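Local structure of sensory box histidine kinase/response regulator (Burkholderia thailandensis, 3MR0) at residues S35-F38 / K39-M42; D63-A66 / R67-A71; D128-A131 / L132-R136. The protein probably acts as a sensor kinase in a two-component phosphorelay; this chain is its PAS domain with the C-terminal helix. All blocks are in the same frame, centred on the assembly; numbering follows the deposited sequence. Where two conformers were deposited one is given.

Contact 1. Residues S35-F38 / K39-M42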
loop_
_atom_site.group_PDB
_atom_site.type_symbol
_atom_site.label_atom_id
_atom_site.label_comp_id
_atom_site.label_asym_id
_atom_site.label_seq_id
_atom_site.Cartn_x
_atom_site.Cartn_y
_atom_site.Cartn_z
ATOM N N SER A 35 2.401 11.210 3.493
ATOM C CA SER A 35 1.601 12.386 3.309
ATOM C C SER A 35 0.522 12.405 4.387
ATOM O O SER A 35 0.200 11.360 4.982
ATOM C CB SER A 35 0.983 12.398 1.922
ATOM O OG SER A 35 0.049 11.344 1.777
ATOM N N PRO A 36 -0.044 13.597 4.659
ATOM C CA PRO A 36 -1.156 13.641 5.618
ATOM C C PRO A 36 -2.236 12.625 5.262
ATOM O O PRO A 36 -2.697 11.937 6.184
ATOM C CB PRO A 36 -1.678 15.077 5.487
ATOM C CG PRO A 36 -0.462 15.869 5.053
ATOM C CD PRO A 36 0.326 14.942 4.160
ATOM N N HIS A 37 -2.628 12.509 3.984
ATOM C CA HIS A 37 -3.671 11.528 3.641
ATOM C C HIS A 37 -3.252 10.050 3.794
ATOM O O HIS A 37 -4.094 9.186 4.064
ATOM C CB HIS A 37 -4.397 11.763 2.302
ATOM C CG HIS A 37 -5.738 11.088 2.261
ATOM N ND1 HIS A 37 -6.801 11.500 3.038
ATOM C CD2 HIS A 37 -6.167 9.977 1.613
ATOM C CE1 HIS A 37 -7.837 10.701 2.841
ATOM N NE2 HIS A 37 -7.480 9.771 1.975
ATOM N N PHE A 38 -1.966 9.768 3.634
ATOM C CA PHE A 38 -1.486 8.444 3.961
ATOM C C PHE A 38 -1.794 8.193 5.429
ATOM O O PHE A 38 -2.365 7.169 5.783
ATOM C CB PHE A 38 0.013 8.327 3.711
ATOM C CG PHE A 38 0.547 6.951 3.916
ATOM C CD1 PHE A 38 1.007 6.213 2.846
ATOM C CD2 PHE A 38 0.570 6.381 5.184
ATOM C CE1 PHE A 38 1.495 4.935 3.026
ATOM C CE2 PHE A 38 1.054 5.088 5.382
ATOM C CZ PHE A 38 1.516 4.362 4.305
ATOM N N LYS A 39 -1.397 9.118 6.296
ATOM C CA LYS A 39 -1.657 8.932 7.719
ATOM C C LYS A 39 -3.143 8.711 7.968
ATOM O O LYS A 39 -3.546 7.871 8.786
ATOM C CB LYS A 39 -1.161 10.121 8.529
ATOM C CG LYS A 39 0.337 10.336 8.463
ATOM C CD LYS A 39 0.718 11.470 9.390
ATOM C CE LYS A 39 2.164 11.863 9.250
ATOM N NZ LYS A 39 2.299 13.263 9.718
ATOM N N LYS A 40 -3.966 9.463 7.261
ATOM C CA LYS A 40 -5.382 9.343 7.484
ATOM C C LYS A 40 -5.872 7.953 7.105
ATOM O O LYS A 40 -6.573 7.314 7.886
ATOM C CB LYS A 40 -6.140 10.429 6.740
ATOM C CG LYS A 40 -7.652 10.296 6.852
ATOM C CD LYS A 40 -8.107 9.976 8.282
ATOM C CE LYS A 40 -7.958 11.163 9.214
ATOM N NZ LYS A 40 -8.844 11.021 10.409
ATOM N N ILE A 41 -5.492 7.479 5.921
ATOM C CA ILE A 41 -5.906 6.152 5.457
ATOM C C ILE A 41 -5.555 5.045 6.454
ATOM O O ILE A 41 -6.264 4.054 6.541
ATOM C CB ILE A 41 -5.323 5.831 4.055
ATOM C CG1 ILE A 41 -5.987 6.694 2.978
ATOM C CG2 ILE A 41 -5.472 4.348 3.708
ATOM C CD1 ILE A 41 -5.295 6.606 1.637
HETATM N N MSE A 42 -4.472 5.213 7.211
HETATM C CA MSE A 42 -4.130 4.267 8.286
HETATM C C MSE A 42 -5.015 4.482 9.530
HETATM O O MSE A 42 -4.940 3.727 10.509
HETATM C CB MSE A 42 -2.652 4.349 8.676
HETATM C CG MSE A 42 -1.687 4.038 7.558
HETATM SE SE MSE A 42 -1.942 2.268 6.779
HETATM C CE MSE A 42 -1.642 1.213 8.386
#

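Contact 2. Residues D63-A66 / R67-A71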
loop_
_atom_site.group_PDB
_atom_site.type_symbol
_atom_site.label_atom_id
_atom_site.label_comp_id
_atom_site.label_asym_id
_atom_site.label_seq_id
_atom_site.Cartn_x
_atom_site.Cartn_y
_atom_site.Cartn_z
ATOM N N ASP A 63 -2.169 -12.943 6.554
ATOM C CA ASP A 63 -2.367 -13.700 5.309
ATOM C C ASP A 63 -1.724 -13.084 4.059
ATOM O O ASP A 63 -1.421 -13.797 3.105
ATOM C CB ASP A 63 -3.849 -13.969 5.053
ATOM C CG ASP A 63 -4.381 -15.081 5.897
ATOM O OD1 ASP A 63 -3.612 -15.635 6.703
ATOM O OD2 ASP A 63 -5.575 -15.401 5.761
ATOM N N ASP A 64 -1.505 -11.769 4.075
ATOM C CA ASP A 64 -0.952 -11.060 2.921
ATOM C C ASP A 64 0.556 -10.810 2.993
ATOM O O ASP A 64 1.183 -10.466 1.989
ATOM C CB ASP A 64 -1.654 -9.705 2.765
ATOM C CG ASP A 64 -3.134 -9.848 2.495
ATOM O OD1 ASP A 64 -3.528 -10.874 1.871
ATOM O OD2 ASP A 64 -3.901 -8.937 2.913
ATOM N N ARG A 65 1.108 -10.940 4.193
ATOM C CA ARG A 65 2.493 -10.606 4.497
ATOM C C ARG A 65 3.471 -11.187 3.483
ATOM O O ARG A 65 4.287 -10.474 2.925
ATOM C CB ARG A 65 2.830 -11.064 5.927
ATOM C CG ARG A 65 4.177 -10.591 6.506
ATOM C CD ARG A 65 4.035 -10.083 7.958
ATOM N NE ARG A 65 3.452 -11.078 8.869
ATOM C CZ ARG A 65 2.601 -10.814 9.872
ATOM N NH1 ARG A 65 2.179 -9.567 10.113
ATOM N NH2 ARG A 65 2.161 -11.811 10.638
ATOM N N ALA A 66 3.385 -12.480 3.229
ATOM C CA ALA A 66 4.327 -13.120 2.322
ATOM C C ALA A 66 4.150 -12.602 0.909
ATOM O O ALA A 66 5.118 -12.269 0.246
ATOM C CB ALA A 66 4.152 -14.619 2.367
ATOM N N ARG A 67 2.905 -12.530 0.450
ATOM C CA ARG A 67 2.626 -12.081 -0.902
ATOM C C ARG A 67 3.196 -10.686 -1.140
ATOM O O ARG A 67 3.834 -10.424 -2.173
ATOM C CB ARG A 67 1.116 -12.071 -1.146
ATOM C CG ARG A 67 0.742 -11.835 -2.597
ATOM C CD ARG A 67 -0.715 -12.151 -2.852
ATOM N NE ARG A 67 -1.569 -11.645 -1.787
ATOM C CZ ARG A 67 -2.030 -10.403 -1.747
ATOM N NH1 ARG A 67 -1.710 -9.557 -2.700
ATOM N NH2 ARG A 67 -2.817 -10.015 -0.755
ATOM N N VAL A 68 2.959 -9.788 -0.185
ATOM C CA VAL A 68 3.414 -8.394 -0.298
ATOM C C VAL A 68 4.933 -8.285 -0.306
ATOM O O VAL A 68 5.504 -7.638 -1.183
ATOM C CB VAL A 68 2.830 -7.503 0.836
ATOM C CG1 VAL A 68 3.451 -6.106 0.815
ATOM C CG2 VAL A 68 1.318 -7.431 0.716
ATOM N N LEU A 69 5.589 -8.913 0.669
ATOM C CA LEU A 69 7.041 -8.848 0.757
ATOM C C LEU A 69 7.657 -9.418 -0.511
ATOM O O LEU A 69 8.637 -8.891 -1.027
ATOM C CB LEU A 69 7.572 -9.618 1.965
ATOM C CG LEU A 69 7.103 -9.322 3.390
ATOM C CD1 LEU A 69 7.659 -10.378 4.335
ATOM C CD2 LEU A 69 7.497 -7.929 3.862
ATOM N N ALA A 70 7.087 -10.508 -1.010
ATOM C CA ALA A 70 7.595 -11.105 -2.230
ATOM C C ALA A 70 7.485 -10.145 -3.417
ATOM O O ALA A 70 8.411 -10.048 -4.217
ATOM C CB ALA A 70 6.888 -12.444 -2.521
ATOM N N ALA A 71 6.367 -9.428 -3.533
ATOM C CA ALA A 71 6.198 -8.519 -4.662
ATOM C C ALA A 71 7.179 -7.357 -4.570
ATOM O O ALA A 71 7.700 -6.891 -5.591
ATOM C CB ALA A 71 4.759 -8.021 -4.773
#

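Contact 3. Residues D128-A131 / L132-R136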
loop_
_atom_site.group_PDB
_atom_site.type_symbol
_atom_site.label_atom_id
_atom_site.label_comp_id
_atom_site.label_asym_id
_atom_site.label_seq_id
_atom_site.Cartn_x
_atom_site.Cartn_y
_atom_site.Cartn_z
ATOM N N ASP A 128 -17.486 -5.846 -1.920
ATOM C CA ASP A 128 -18.489 -6.219 -2.931
ATOM C C ASP A 128 -18.017 -7.359 -3.870
ATOM O O ASP A 128 -18.788 -8.235 -4.258
ATOM C CB ASP A 128 -18.987 -4.973 -3.693
ATOM C CG ASP A 128 -19.835 -4.057 -2.821
ATOM O OD1 ASP A 128 -20.341 -4.505 -1.766
ATOM O OD2 ASP A 128 -20.002 -2.877 -3.179
ATOM N N GLU A 129 -16.740 -7.359 -4.202
ATOM C CA GLU A 129 -16.162 -8.474 -4.938
ATOM C C GLU A 129 -16.273 -9.787 -4.161
ATOM O O GLU A 129 -16.612 -10.816 -4.735
ATOM C CB GLU A 129 -14.691 -8.213 -5.264
ATOM C CG GLU A 129 -14.460 -7.137 -6.297
ATOM C CD GLU A 129 -12.962 -6.848 -6.507
ATOM O OE1 GLU A 129 -12.120 -7.540 -5.885
ATOM O OE2 GLU A 129 -12.643 -5.914 -7.285
ATOM N N ASP A 130 -15.951 -9.781 -2.870
ATOM C CA ASP A 130 -16.088 -11.009 -2.093
ATOM C C ASP A 130 -17.557 -11.384 -1.901
ATOM O O ASP A 130 -17.912 -12.556 -1.955
ATOM C CB ASP A 130 -15.411 -10.893 -0.731
ATOM C CG ASP A 130 -15.355 -12.235 0.010
ATOM O OD1 ASP A 130 -14.671 -13.154 -0.487
ATOM O OD2 ASP A 130 -15.978 -12.366 1.087
ATOM N N ALA A 131 -18.398 -10.396 -1.641
ATOM C CA ALA A 131 -19.826 -10.638 -1.559
ATOM C C ALA A 131 -20.297 -11.370 -2.820
ATOM O O ALA A 131 -20.987 -12.383 -2.727
ATOM C CB ALA A 131 -20.595 -9.324 -1.370
ATOM N N LEU A 132 -19.927 -10.873 -3.999
ATOM C CA LEU A 132 -20.291 -11.544 -5.247
ATOM C C LEU A 132 -19.694 -12.937 -5.282
ATOM O O LEU A 132 -20.373 -13.914 -5.589
ATOM C CB LEU A 132 -19.770 -10.746 -6.449
ATOM C CG LEU A 132 -19.781 -11.437 -7.809
ATOM C CD1 LEU A 132 -21.216 -11.630 -8.287
ATOM C CD2 LEU A 132 -18.979 -10.643 -8.832
ATOM N N ARG A 133 -18.408 -13.012 -4.966
ATOM C CA ARG A 133 -17.666 -14.254 -5.021
ATOM C C ARG A 133 -18.356 -15.329 -4.181
ATOM O O ARG A 133 -18.490 -16.476 -4.615
ATOM C CB ARG A 133 -16.249 -14.006 -4.540
ATOM C CG ARG A 133 -15.286 -15.077 -4.896
ATOM C CD ARG A 133 -13.988 -14.905 -4.119
ATOM N NE ARG A 133 -14.213 -14.883 -2.677
ATOM C CZ ARG A 133 -14.386 -15.969 -1.925
ATOM N NH1 ARG A 133 -14.364 -17.176 -2.483
ATOM N NH2 ARG A 133 -14.585 -15.850 -0.610
ATOM N N VAL A 134 -18.800 -14.953 -2.982
ATOM C CA VAL A 134 -19.500 -15.879 -2.081
ATOM C C VAL A 134 -20.885 -16.300 -2.612
ATOM O O VAL A 134 -21.251 -17.464 -2.533
ATOM C CB VAL A 134 -19.590 -15.296 -0.622
ATOM C CG1 VAL A 134 -20.619 -16.046 0.225
ATOM C CG2 VAL A 134 -18.191 -15.254 0.047
ATOM N N SER A 135 -21.647 -15.350 -3.148
ATOM C CA SER A 135 -22.925 -15.645 -3.815
ATOM C C SER A 135 -22.784 -16.689 -4.925
ATOM O O SER A 135 -23.615 -17.571 -5.057
ATOM C CB SER A 135 -23.513 -14.370 -4.429
ATOM O OG SER A 135 -24.175 -13.590 -3.466
ATOM N N ARG A 136 -21.752 -16.554 -5.745
ATOM C CA ARG A 136 -21.472 -17.514 -6.816
ATOM C C ARG A 136 -21.123 -18.924 -6.281
ATOM O O ARG A 136 -21.639 -19.916 -6.787
ATOM C CB ARG A 136 -20.391 -16.953 -7.762
ATOM C CG ARG A 136 -20.837 -15.698 -8.503
ATOM C CD ARG A 136 -19.710 -14.930 -9.144
ATOM N NE ARG A 136 -19.290 -15.411 -10.458
ATOM C CZ ARG A 136 -19.943 -15.196 -11.601
ATOM N NH1 ARG A 136 -21.098 -14.554 -11.596
ATOM N NH2 ARG A 136 -19.440 -15.631 -12.758
HETATM O O HOH W 1 -23.073 -12.817 -1.022
#

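Contact 1. Residues S35-F38 / K39-M42
F38 and M42, one turn apart on the short helix 36-41 of this PAS fold, lie side by side and point the same way. The ring carbon F38 CE2 rests 3.7 Å from M42 CG. M42 is a selenomethionine, and its selenium, SE, sits 5.2 Å from the centroid of the F38 ring in an oblique Met-aromatic contact. With CG anti to the backbone N (chi1 -175°), the F38 ring stands beside its own carbonyl carbon, where its CD2 edge also comes near K39 N. The ring packs on I119 of strand 112-121 and helps line the pocket that holds a bound polyether, PG5.

K39 leaves another side of the helix. Its CB passes 3.3 Å from P36 O, and CG leans back beside the nitrogen of its own residue (chi1 -63°). From there the extended chain carries NZ to salt bridges with D46 and D51 and a hydrogen bond to L49 O, tying the helix to the segment that follows it.

H37 meets I41 at about a right angle, its ring carbon CD2 lying 3.5 Å from I41 CD1, while the ND1 side of the imidazole runs near the aliphatic start of K40. I41 also touches I119, so the apolar side of the helix faces the sheet.

Four successive i to i+4 backbone bonds, from K39 to S35 through M42 to F38, hold these side chains in step. S35 is the N-cap: its OG accepts from F38 N at 3.2 Å, with an N-H...O angle of 154°, and is also hydrogen-bonded to L22 N.

Contact 2. Residues D63-A66 / R67-A71
D64 OD1 is gripped by two arginines. R67, three residues on, brings NH2 to within 2.9 Å of D64 OD1, a salt bridge whose hydrogen bond is weak, with an N-H...O angle of 146°. R87 of the neighbouring strand 82-89 forms the second salt bridge to the same oxygen and is the stronger partner. D64 OD1 lies at the edge of the R67 guanidinium and in its plane, yet the carboxylate is turned 77° against that plane, so the two groups do not meet in the flat, paired fashion of a bidentate bridge. The side chains run alongside each other. R67 starts with CG anti to its amide nitrogen (chi1 -170°) and stays extended until a bend at chi3 swings the guanidinium back toward D64; its other terminal nitrogen, NH1, donates to E85 O.

The contact lies at the N-terminal part of helix 65-78 in the PAS fold, where it leans on strand 82-89. D64 O accepts from V68 N at 2.9 Å, and V68 CG2 lies 3.3 Å from the same D64 O. V68 and D64 both pack against Y86 of the strand, and A71 reaches V84 a turn later.

On the outer side, R65 and L69 lie side by side in the conformer given for L69, and L69 N donates to R65 O. A66 O takes A70 N in the next such bond.

A buried carboxylate facing two arginines would be expected to stay ionised, and since R67 also holds a strand carbonyl, the charge pair probably helps join the helix start to the sheet edge.

Contact 3. Residues D128-A131 / L132-R136
R133 grips D130 side-on, with NH2 at 2.7 Å and NE at 2.8 Å from the single oxygen D130 OD1. Both donors keep that oxygen within 4° of the guanidinium plane; NH2 comes from its syn side and NE from its anti side, each standing somewhat out of the carboxylate plane, and the carboxylate is turned 32° from the guanidinium. D130 places CG anti to its own N (chi1 -171°), beside the carbonyl carbon, which turns the carboxylate toward R133, while a bend at chi3 folds R133 back to meet it.

The i to i+3 pair lies on the exposed C-terminal helix 123-140 that projects from the PAS core, and D130 is also part of a site for a bound PG5. Backbone bonds pass from L132, R133, V134 and S135 to the carbonyls one turn earlier. A131 O accepts from S135 N and also from a water at 2.7 Å, which reaches S135 OG as well.

Packing is slight. The V134 and D130 side chains cross obliquely, with V134 CG2 3.8 Å from D130 OD2, and R133 CB lies 3.2 Å from E129 O.

The three contacts follow one another along the chain without touching. Contacts 1 and 2 lie on opposite sides of the chain's centre, their own centres 22 Å apart and their nearest atoms about 11 Å. F38 of contact 1 lines the polyether pocket of the PAS core, its side chain about 3 Å from the ligand, whereas the D64 side chain of contact 2 is about 6 Å from a bound PG5. Contact 3 sits on the outlying helix, its centre 29 Å from that of contact 1 and 23 Å from that of contact 2. R87, which pairs with D64, also lines the PG5 site that includes D130; this PG5 probably comes from the crystallisation liquor.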